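Local coordinates for protein lysyl oxidase (Pichia pastoris, PDB 1W7C) that probably oxidises primary amines, including peptidyl lysine side chains, to aldehydes, using a copper ion and a topaquinone cofactor, at residues N149-T153 and I154-V158; R412-A416 and S417-I421; D682-N685 and S686-T689. One frame throughout, in Å; residues are numbered along the deposited sequence. Where two conformers were deposited one is given.

Contact 1: residues N149-T153 and I154-V158. With NAG (2-acetamido-2-deoxy-beta-D-glucopyranose), chain R.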
ATOM      1  N   ASN A 149      -2.046  33.230 -36.836  1.00 25.18           N
ATOM      2  CA  ASN A 149      -2.913  34.139 -36.086  1.00 26.92           C
ATOM      3  C   ASN A 149      -2.223  34.904 -34.953  1.00 26.98           C
ATOM      4  O   ASN A 149      -2.491  36.091 -34.738  1.00 30.24           O
ATOM      5  CB  ASN A 149      -4.113  33.368 -35.542  1.00 29.14           C
ATOM      6  CG  ASN A 149      -5.149  33.112 -36.598  1.00 30.35           C
ATOM      7  OD1 ASN A 149      -6.119  33.868 -36.722  1.00 38.02           O
ATOM      8  ND2 ASN A 149      -4.941  32.071 -37.401  1.00 30.06           N
ATOM      9  N   LEU A 150      -1.345  34.224 -34.227  1.00 24.89           N
ATOM     10  CA  LEU A 150      -0.741  34.787 -33.014  1.00 25.47           C
ATOM     11  C   LEU A 150       0.506  35.626 -33.290  1.00 27.95           C
ATOM     12  O   LEU A 150       0.891  36.429 -32.442  1.00 29.44           O
ATOM     13  CB  LEU A 150      -0.426  33.687 -31.981  1.00 24.07           C
ATOM     14  CG  LEU A 150      -1.661  32.915 -31.488  1.00 24.92           C
ATOM     15  CD1 LEU A 150      -1.204  31.774 -30.595  1.00 27.83           C
ATOM     16  CD2 LEU A 150      -2.648  33.793 -30.726  1.00 30.58           C
ATOM     17  N   ASN A 151       1.111  35.477 -34.471  1.00 28.29           N
ATOM     18  CA  ASN A 151       2.327  36.219 -34.803  1.00 28.02           C
ATOM     19  C   ASN A 151       2.100  37.409 -35.751  1.00 27.99           C
ATOM     20  O   ASN A 151       3.021  37.838 -36.441  1.00 34.25           O
ATOM     21  CB  ASN A 151       3.392  35.280 -35.383  1.00 24.26           C
ATOM     22  CG  ASN A 151       4.802  35.842 -35.270  1.00 28.28           C
ATOM     23  OD1 ASN A 151       5.136  36.528 -34.291  1.00 30.05           O
ATOM     24  ND2 ASN A 151       5.637  35.541 -36.275  1.00 34.29           N
ATOM     25  N   THR A 152       0.900  37.972 -35.744  1.00 31.02           N
ATOM     26  CA  THR A 152       0.655  39.228 -36.466  1.00 37.06           C
ATOM     27  C   THR A 152       1.230  40.399 -35.674  1.00 29.28           C
ATOM     28  O   THR A 152       1.507  40.286 -34.501  1.00 31.10           O
ATOM     29  CB  THR A 152      -0.849  39.468 -36.700  1.00 35.42           C
ATOM     30  OG1 THR A 152      -1.532  39.573 -35.435  1.00 34.09           O
ATOM     31  CG2 THR A 152      -1.489  38.290 -37.425  1.00 36.29           C
ATOM     32  N   THR A 153       1.388  41.536 -36.322  1.00 33.66           N
ATOM     33  CA  THR A 153       1.864  42.725 -35.636  1.00 38.22           C
ATOM     34  C   THR A 153       1.008  43.037 -34.397  1.00 36.28           C
ATOM     35  O   THR A 153       1.548  43.295 -33.315  1.00 34.79           O
ATOM     36  CB  THR A 153       1.860  43.905 -36.627  1.00 39.81           C
ATOM     37  OG1 THR A 153       2.731  43.617 -37.734  1.00 41.35           O
ATOM     38  CG2 THR A 153       2.442  45.168 -35.999  1.00 45.41           C
ATOM     39  N   ILE A 154      -0.316  42.983 -34.547  1.00 31.44           N
ATOM     40  CA  ILE A 154      -1.238  43.268 -33.433  1.00 31.95           C
ATOM     41  C   ILE A 154      -1.145  42.214 -32.324  1.00 31.46           C
ATOM     42  O   ILE A 154      -1.020  42.565 -31.159  1.00 32.36           O
ATOM     43  CB  ILE A 154      -2.698  43.415 -33.929  1.00 43.12           C
ATOM     44  CG1 ILE A 154      -2.841  44.695 -34.758  1.00 49.05           C
ATOM     45  CG2 ILE A 154      -3.679  43.469 -32.747  1.00 42.28           C
ATOM     46  CD1 ILE A 154      -4.125  44.768 -35.577  1.00 54.72           C
ATOM     47  N   MET A 155      -1.196  40.929 -32.675  1.00 28.91           N
ATOM     48  CA  MET A 155      -1.151  39.908 -31.633  1.00 29.00           C
ATOM     49  C   MET A 155       0.198  39.824 -30.931  1.00 28.16           C
ATOM     50  O   MET A 155       0.240  39.497 -29.758  1.00 27.35           O
ATOM     51  CB  MET A 155      -1.611  38.543 -32.148  1.00 30.10           C
ATOM     52  CG  MET A 155      -3.121  38.429 -32.286  1.00 30.44           C
ATOM     53  SD  MET A 155      -4.056  38.879 -30.780  1.00 29.75           S
ATOM     54  CE  MET A 155      -3.421  37.669 -29.611  1.00 28.73           C
ATOM     55  N   ARG A 156       1.297  40.144 -31.619  1.00 27.77           N
ATOM     56  CA  ARG A 156       2.601  40.198 -30.953  1.00 29.08           C
ATOM     57  C   ARG A 156       2.565  41.255 -29.848  1.00 29.48           C
ATOM     58  O   ARG A 156       3.051  41.019 -28.744  1.00 30.21           O
ATOM     59  CB  ARG A 156       3.722  40.503 -31.956  1.00 29.76           C
ATOM     60  CG  ARG A 156       4.083  39.363 -32.879  1.00 29.33           C
ATOM     61  CD  ARG A 156       5.127  39.755 -33.928  1.00 35.76           C
ATOM     62  NE  ARG A 156       6.382  40.133 -33.283  1.00 30.55           N
ATOM     63  CZ  ARG A 156       7.287  39.271 -32.837  1.00 29.80           C
ATOM     64  NH1 ARG A 156       7.111  37.971 -33.004  1.00 31.77           N
ATOM     65  NH2 ARG A 156       8.385  39.711 -32.239  1.00 30.54           N
ATOM     66  N   ASP A 157       1.958  42.401 -30.146  1.00 33.09           N
ATOM     67  CA  ASP A 157       1.832  43.488 -29.175  1.00 33.58           C
ATOM     68  C   ASP A 157       0.907  43.107 -28.007  1.00 28.00           C
ATOM     69  O   ASP A 157       1.239  43.353 -26.857  1.00 31.06           O
ATOM     70  CB  ASP A 157       1.345  44.783 -29.856  1.00 35.82           C
ATOM     71  CG  ASP A 157       1.699  46.026 -29.062  1.00 60.92           C
ATOM     72  OD1 ASP A 157       0.793  46.621 -28.441  1.00 59.50           O
ATOM     73  OD2 ASP A 157       2.865  46.472 -28.999  1.00 83.68           O
ATOM     74  N   VAL A 158      -0.232  42.490 -28.314  1.00 27.47           N
ATOM     75  CA  VAL A 158      -1.173  42.008 -27.298  1.00 32.14           C
ATOM     76  C   VAL A 158      -0.488  41.017 -26.360  1.00 27.47           C
ATOM     77  O   VAL A 158      -0.543  41.151 -25.131  1.00 26.82           O
ATOM     78  CB  VAL A 158      -2.406  41.315 -27.941  1.00 30.61           C
ATOM     79  CG1 VAL A 158      -3.226  40.560 -26.895  1.00 31.62           C
ATOM     80  CG2 VAL A 158      -3.291  42.344 -28.653  1.00 29.60           C
TER
HETATM   81  C1  NAG R 816       6.966  36.076 -36.092  1.00 35.83           C
HETATM   82  C2  NAG R 816       7.880  35.093 -36.869  1.00 38.98           C
HETATM   83  C3  NAG R 816       9.325  35.599 -36.945  1.00 42.93           C
HETATM   84  C4  NAG R 816       9.342  37.043 -37.428  1.00 55.51           C
HETATM   85  C5  NAG R 816       8.375  37.896 -36.612  1.00 49.57           C
HETATM   86  C6  NAG R 816       8.388  39.330 -37.131  1.00 48.30           C
HETATM   87  C7  NAG R 816       7.467  32.653 -36.813  1.00 38.27           C
HETATM   88  C8  NAG R 816       7.669  31.389 -36.018  1.00 38.66           C
HETATM   89  N2  NAG R 816       7.860  33.786 -36.222  1.00 36.72           N
HETATM   90  O3  NAG R 816      10.103  34.809 -37.828  1.00 50.69           O
HETATM   91  O4  NAG R 816      10.644  37.582 -37.329  1.00 60.13           O
HETATM   92  O5  NAG R 816       7.069  37.356 -36.684  1.00 45.26           O
HETATM   93  O6  NAG R 816       7.111  39.907 -36.997  1.00 59.64           O
HETATM   94  O7  NAG R 816       6.956  32.596 -37.928  1.00 39.92           O

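Contact 2: residues R412-A416 and S417-I421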
ATOM      1  N   ARG A 412       6.594 -15.571   9.381  1.00 14.86           N
ATOM      2  CA  ARG A 412       7.402 -16.092  10.464  1.00 15.83           C
ATOM      3  C   ARG A 412       6.520 -16.627  11.570  1.00 15.84           C
ATOM      4  O   ARG A 412       5.343 -16.255  11.666  1.00 15.44           O
ATOM      5  CB  ARG A 412       8.278 -14.970  11.083  1.00 15.24           C
ATOM      6  CG  ARG A 412       7.458 -14.047  12.008  1.00 14.66           C
ATOM      7  CD  ARG A 412       8.217 -12.871  12.620  1.00 16.03           C
ATOM      8  NE  ARG A 412       9.558 -13.223  13.100  1.00 15.21           N
ATOM      9  CZ  ARG A 412       9.815 -13.981  14.150  1.00 16.18           C
ATOM     10  NH1 ARG A 412       8.818 -14.487  14.850  1.00 16.43           N
ATOM     11  NH2 ARG A 412      11.087 -14.259  14.463  1.00 16.65           N
ATOM     12  N   HIS A 413       7.146 -17.417  12.449  1.00 15.85           N
ATOM     13  CA  HIS A 413       6.578 -17.651  13.760  1.00 15.33           C
ATOM     14  C   HIS A 413       7.656 -18.031  14.762  1.00 15.90           C
ATOM     15  O   HIS A 413       8.564 -18.774  14.434  1.00 17.19           O
ATOM     16  CB  HIS A 413       5.442 -18.708  13.747  1.00 16.35           C
ATOM     17  CG  HIS A 413       4.758 -18.858  15.065  1.00 16.20           C
ATOM     18  ND1 HIS A 413       4.108 -17.815  15.687  1.00 15.11           N
ATOM     19  CD2 HIS A 413       4.648 -19.923  15.899  1.00 17.26           C
ATOM     20  CE1 HIS A 413       3.607 -18.238  16.832  1.00 16.80           C
ATOM     21  NE2 HIS A 413       3.931 -19.511  16.993  1.00 17.95           N
ATOM     22  N   THR A 414       7.484 -17.567  15.995  1.00 16.09           N
ATOM     23  CA  THR A 414       8.286 -18.008  17.135  1.00 15.91           C
ATOM     24  C   THR A 414       7.355 -18.681  18.127  1.00 18.21           C
ATOM     25  O   THR A 414       6.389 -18.099  18.577  1.00 18.74           O
ATOM     26  CB  THR A 414       9.000 -16.819  17.791  1.00 17.46           C
ATOM     27  OG1 THR A 414       9.946 -16.272  16.863  1.00 17.33           O
ATOM     28  CG2 THR A 414       9.763 -17.217  19.032  1.00 19.14           C
ATOM     29  N   GLY A 415       7.706 -19.900  18.505  1.00 21.58           N
ATOM     30  CA  GLY A 415       7.037 -20.537  19.626  0.70 23.58           C
ATOM     31  C   GLY A 415       7.596 -21.893  19.870  0.70 24.77           C
ATOM     32  O   GLY A 415       8.323 -22.381  19.052  0.70 23.66           O
ATOM     33  N   ALA A 416       7.261 -22.482  21.010  0.70 19.02           N
ATOM     34  CA  ALA A 416       7.588 -23.875  21.312  0.70 21.65           C
ATOM     35  C   ALA A 416       9.070 -24.181  21.044  0.70 24.79           C
ATOM     36  O   ALA A 416       9.402 -25.235  20.491  0.70 30.91           O
ATOM     37  CB  ALA A 416       6.671 -24.794  20.485  0.70 23.46           C
ATOM     38  N   SER A 417       9.945 -23.247  21.431  0.70 24.99           N
ATOM     39  CA  SER A 417      11.412 -23.397  21.325  1.00 25.53           C
ATOM     40  C   SER A 417      11.951 -23.405  19.878  1.00 23.37           C
ATOM     41  O   SER A 417      13.038 -23.928  19.624  1.00 25.43           O
ATOM     42  CB  SER A 417      11.912 -24.610  22.123  0.70 33.44           C
ATOM     43  OG  SER A 417      11.465 -24.511  23.462  0.70 35.82           O
ATOM     44  N   TYR A 418      11.245 -22.771  18.953  1.00 19.78           N
ATOM     45  CA  TYR A 418      11.771 -22.564  17.606  1.00 19.65           C
ATOM     46  C   TYR A 418      11.388 -21.201  17.062  1.00 19.16           C
ATOM     47  O   TYR A 418      10.475 -20.543  17.575  1.00 18.51           O
ATOM     48  CB  TYR A 418      11.241 -23.637  16.641  1.00 20.05           C
ATOM     49  CG  TYR A 418       9.750 -23.523  16.290  1.00 18.80           C
ATOM     50  CD1 TYR A 418       9.295 -22.690  15.256  1.00 19.40           C
ATOM     51  CD2 TYR A 418       8.797 -24.260  16.991  1.00 18.90           C
ATOM     52  CE1 TYR A 418       7.958 -22.602  14.967  1.00 18.54           C
ATOM     53  CE2 TYR A 418       7.429 -24.172  16.693  1.00 20.03           C
ATOM     54  CZ  TYR A 418       7.017 -23.339  15.668  1.00 18.27           C
ATOM     55  OH  TYR A 418       5.679 -23.227  15.322  1.00 20.46           O
ATOM     56  N   SER A 419      12.151 -20.760  16.057  1.00 18.81           N
ATOM     57  CA  SER A 419      11.727 -19.653  15.222  1.00 17.58           C
ATOM     58  C   SER A 419      11.871 -20.056  13.783  1.00 17.70           C
ATOM     59  O   SER A 419      12.911 -20.591  13.396  1.00 20.00           O
ATOM     60  CB  SER A 419      12.566 -18.403  15.480  1.00 19.76           C
ATOM     61  OG  SER A 419      12.282 -17.837  16.731  1.00 20.27           O
ATOM     62  N   ALA A 420      10.824 -19.823  13.012  1.00 17.39           N
ATOM     63  CA  ALA A 420      10.798 -20.186  11.603  1.00 16.89           C
ATOM     64  C   ALA A 420      10.494 -18.913  10.823  1.00 17.69           C
ATOM     65  O   ALA A 420       9.512 -18.257  11.083  1.00 19.76           O
ATOM     66  CB  ALA A 420       9.723 -21.233  11.373  1.00 18.40           C
ATOM     67  N   ILE A 421      11.388 -18.496   9.943  1.00 16.51           N
ATOM     68  CA  ILE A 421      11.215 -17.267   9.165  1.00 16.89           C
ATOM     69  C   ILE A 421      11.513 -17.558   7.691  1.00 16.07           C
ATOM     70  O   ILE A 421      12.523 -18.184   7.392  1.00 16.75           O
ATOM     71  CB  ILE A 421      12.175 -16.098   9.666  1.00 16.07           C
ATOM     72  CG1 ILE A 421      12.171 -15.954  11.188  1.00 18.52           C
ATOM     73  CG2 ILE A 421      11.812 -14.786   8.972  1.00 16.80           C
ATOM     74  CD1 ILE A 421      13.274 -15.159  11.689  1.00 41.70           C
TER

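Contact 3: residues D682-N685 and S686-T689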
ATOM      1  N   ASP A 682      -4.567 -26.383  -1.258  1.00 16.84           N
ATOM      2  CA  ASP A 682      -4.935 -26.823   0.067  1.00 16.53           C
ATOM      3  C   ASP A 682      -4.207 -26.071   1.184  1.00 16.49           C
ATOM      4  O   ASP A 682      -4.630 -26.122   2.337  1.00 17.86           O
ATOM      5  CB  ASP A 682      -4.643 -28.320   0.223  1.00 17.83           C
ATOM      6  CG  ASP A 682      -5.551 -29.197  -0.586  1.00 20.52           C
ATOM      7  OD1 ASP A 682      -6.587 -28.725  -1.092  1.00 22.23           O
ATOM      8  OD2 ASP A 682      -5.279 -30.419  -0.690  1.00 23.60           O
ATOM      9  N   SER A 683      -3.123 -25.403   0.836  1.00 17.60           N
ATOM     10  CA  SER A 683      -2.268 -24.740   1.792  1.00 17.07           C
ATOM     11  C   SER A 683      -1.501 -23.610   1.097  1.00 14.60           C
ATOM     12  O   SER A 683      -1.512 -23.470  -0.134  1.00 16.18           O
ATOM     13  CB  SER A 683      -1.296 -25.751   2.410  1.00 17.51           C
ATOM     14  OG  SER A 683      -0.473 -26.318   1.403  1.00 19.70           O
ATOM     15  N   GLU A 684      -0.786 -22.855   1.910  1.00 15.65           N
ATOM     16  CA  GLU A 684       0.042 -21.743   1.453  1.00 15.67           C
ATOM     17  C   GLU A 684       1.322 -22.311   0.804  1.00 14.68           C
ATOM     18  O   GLU A 684       2.038 -23.140   1.379  1.00 17.67           O
ATOM     19  CB  GLU A 684       0.314 -20.866   2.661  1.00 17.68           C
ATOM     20  CG  GLU A 684       1.048 -19.576   2.398  1.00 17.57           C
ATOM     21  CD  GLU A 684       2.548 -19.765   2.295  1.00 17.65           C
ATOM     22  OE1 GLU A 684       3.167 -20.410   3.193  1.00 18.39           O
ATOM     23  OE2 GLU A 684       3.118 -19.239   1.323  1.00 17.42           O
ATOM     24  N   ASN A 685       1.618 -21.864  -0.418  1.00 14.68           N
ATOM     25  CA  ASN A 685       2.568 -22.555  -1.277  1.00 14.88           C
ATOM     26  C   ASN A 685       3.987 -21.991  -1.408  1.00 16.00           C
ATOM     27  O   ASN A 685       4.770 -22.459  -2.229  1.00 19.60           O
ATOM     28  CB  ASN A 685       1.949 -22.811  -2.664  1.00 17.55           C
ATOM     29  CG  ASN A 685       1.438 -24.224  -2.825  1.00 18.22           C
ATOM     30  OD1 ASN A 685       1.920 -24.952  -3.660  1.00 23.06           O
ATOM     31  ND2 ASN A 685       0.448 -24.612  -2.013  1.00 18.16           N
ATOM     32  N   SER A 686       4.395 -21.131  -0.481  1.00 16.09           N
ATOM     33  CA  SER A 686       5.798 -20.756  -0.397  1.00 15.78           C
ATOM     34  C   SER A 686       6.674 -21.709   0.399  1.00 16.04           C
ATOM     35  O   SER A 686       7.895 -21.525   0.426  1.00 18.01           O
ATOM     36  CB  SER A 686       5.947 -19.352   0.193  1.00 16.02           C
ATOM     37  OG  SER A 686       5.658 -19.298   1.577  1.00 16.58           O
ATOM     38  N   ARG A 687       6.067 -22.699   1.062  1.00 16.43           N
ATOM     39  CA  ARG A 687       6.781 -23.490   2.066  1.00 17.15           C
ATOM     40  C   ARG A 687       7.960 -24.300   1.525  1.00 19.32           C
ATOM     41  O   ARG A 687       8.861 -24.690   2.284  1.00 20.67           O
ATOM     42  CB  ARG A 687       5.824 -24.458   2.776  1.00 19.59           C
ATOM     43  CG  ARG A 687       4.614 -23.857   3.518  1.00 19.45           C
ATOM     44  CD  ARG A 687       4.933 -22.941   4.719  1.00 21.70           C
ATOM     45  NE  ARG A 687       5.499 -21.698   4.235  1.00 18.17           N
ATOM     46  CZ  ARG A 687       6.717 -21.246   4.479  1.00 18.33           C
ATOM     47  NH1 ARG A 687       7.499 -21.832   5.381  1.00 19.92           N
ATOM     48  NH2 ARG A 687       7.107 -20.147   3.871  1.00 20.81           N
ATOM     49  N   ASP A 688       7.979 -24.534   0.213  1.00 18.27           N
ATOM     50  CA  ASP A 688       9.070 -25.249  -0.419  1.00 16.99           C
ATOM     51  C   ASP A 688      10.331 -24.425  -0.759  1.00 17.31           C
ATOM     52  O   ASP A 688      11.364 -24.971  -1.168  1.00 19.42           O
ATOM     53  CB  ASP A 688       8.561 -25.968  -1.678  1.00 19.82           C
ATOM     54  CG  ASP A 688       8.017 -25.038  -2.713  1.00 20.77           C
ATOM     55  OD1 ASP A 688       7.266 -24.129  -2.333  1.00 24.22           O
ATOM     56  OD2 ASP A 688       8.283 -25.166  -3.918  1.00 23.30           O
ATOM     57  N   THR A 689      10.288 -23.110  -0.556  1.00 18.08           N
ATOM     58  CA  THR A 689      11.481 -22.328  -0.815  1.00 16.68           C
ATOM     59  C   THR A 689      12.620 -22.720   0.121  1.00 16.92           C
ATOM     60  O   THR A 689      12.399 -23.104   1.275  1.00 18.67           O
ATOM     61  CB  THR A 689      11.222 -20.802  -0.750  1.00 16.52           C
ATOM     62  OG1 THR A 689      12.404 -20.121  -1.171  1.00 16.79           O
ATOM     63  CG2 THR A 689      10.903 -20.272   0.644  1.00 18.06           C
TER

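Contact 1: residues N149-T153 and I154-V158
Thr152 caps the helix that starts just after it: its OG1 accepts the backbone N-H of Met155 at 3.1 Å, with an N-H...O angle of 163°. OG1 stands between the backbone N and the carbonyl carbon of its own residue (chi1 62°), which turns it toward the first turn of helix 153-163. The carbonyl of Thr152 takes the next N-H, from Arg156, at 2.9 Å between N and O, and a weak bond from Asp157 N to Thr153 O follows. On the inner side the packing is close. Met155 lies alongside Thr152, with its CB 3.4 Å from Thr152 OG1, and its doubly bent chain carries CE to 4.1 Å from Leu150 CD2. Tyr228, Phe211 and Phe209 from the strands beneath pack on these two side chains. The carbonyl oxygen of Leu150, 3.3 Å from Met155 CB, is buried here without a polar partner. The outer side is looser and carries sugar. Asn151 is N-glycosylated, its ND2 bonded to C1 of the N-acetylglucosamine, while its OD1 accepts Arg156 NH1 at 2.8 Å. That bond lies in the plane of both the carbonyl and the guanidinium, although the amide and guanidinium planes are 71° apart. A bend at chi3 brings the guanidinium alongside the amide, with OD1 at its edge, and C5 of the sugar lies 3.8 Å above the guanidinium plane, offset toward its rim. A salt bridge to Glu168 gives NH1 a second partner and probably steadies the guanidinium that holds Asn151 OD1. The whole is a break between consecutive helices, 136-150 and 153-163, in which an N-cap threonine starts the second helix one residue after a glycosylated asparagine.

Contact 2: residues R412-A416 and S417-I421
A beta hairpin with a two-residue (Ala416-Ser417) type I' turn, Gly415 to Tyr418, joins strand 411-415 to strand 418-433, and the axes of segments 412-415 and 418-421 run antiparallel (179°) and approach to 4.7 Å. Thr414 and Ser419 face each other as a non-hydrogen-bonded pair, and their hydroxyls are hydrogen-bonded, Thr414 OG1 to Ser419 OG 2.8 Å; Ser419 also has Tyr728 of the second subunit as a polar partner. On either side of them, His413 with Ala420 and Gly415 with Tyr418 each exchange two backbone bonds. On the Thr414 face, Arg412 CG sits between the backbone N and the carbonyl carbon (chi1 77°) and a bend at chi3 brings the guanidinium back, so that NH1 gives Thr414 OG1 a bond of 2.9 Å lying within 4° of the guanidinium plane. Ile421 runs alongside this arginine, with CD1 3.6 Å from Arg412 NH2. On the other face Tyr418 leans back over the turn. In one of two deposited conformers the Gly415 carbonyl oxygen lies over one face of the phenol ring, and Ala416 CB touches Tyr418 CE2 at 3.9 Å. Tyr418 OH lies in the imidazole plane at its edge, 3.5 Å from His413 CD2. The polar ends then leave the hairpin for the second subunit: Arg412 forms salt bridges with Asp374 and Asp439 there, His413 bonds Asp439 through ND1 and Asp200 through NE2, and Tyr418 OH bonds the Asn199 carbonyl. Backbone bonds to strand 692-697 hold the other edge of strand 418-433. Two partner aspartates probably compensate the buried arginine charge well; the imidazole, held at both nitrogens, has its rotation fixed and probably carries a positive charge, and the hairpin's polar ends thus join the two subunits.

Contact 3: residues D682-N685 and S686-T689
Glu684 is extended, and after it the chain bends at Asn685 into a type I turn from Ser686 to Thr689, closed by a bond from Thr689 N to Ser686 O. The Glu684 carboxylate folds back over this bend, its chain kinked at chi2 (-82°), and both oxygens are used. OE2 accepts two donors from one residue: Ser686 OG, on the syn lone pair at 2.6 Å, and Ser686 N at 2.9 Å, from above the carboxylate plane. OE1 takes Arg687 NE in a salt bridge of 2.9 Å, with the carboxylate and guanidinium planes 36° apart. Arg687 curls at chi2 and chi3, and its NH2 returns to Ser686 OG at 2.8 Å, so that hydroxyl both donates and accepts and closes a ring of polar links. Behind the bend, Asn685 ND2 bonds Ser683 O. Across the subunit boundary, Arg687 NH1 bonds the Ile266 carbonyl and Asp688 pairs with Arg275, both of the second subunit, while Lys327 of its own chain holds the other Asp688 oxygen. The arrangement is a type I beta turn in the loop between strands 670-678 and 692-697, with its preceding glutamate bonded to Ser686 and Arg687, at the subunit interface.

Contact 1 stands apart, about 71 to 77 Å between centres from the other two and on the opposite side of the chain's centre. It is partly buried: apolar beneath, glycan-bearing outside, and touched by no other protein chain. Contacts 2 and 3 lie close, centres 17 Å apart and nearest atoms about 6 Å, and both meet the second subunit. Strand 692-697 follows the 682-689 loop and pairs with the hairpin strand 418-433, while Leu411 on the other arm packs on Glu684 and Arg687. Contact 2 is the most buried and rests on backbone pairing; contact 3, without regular structure, relies on a carboxylate, and contact 1 on a helix cap.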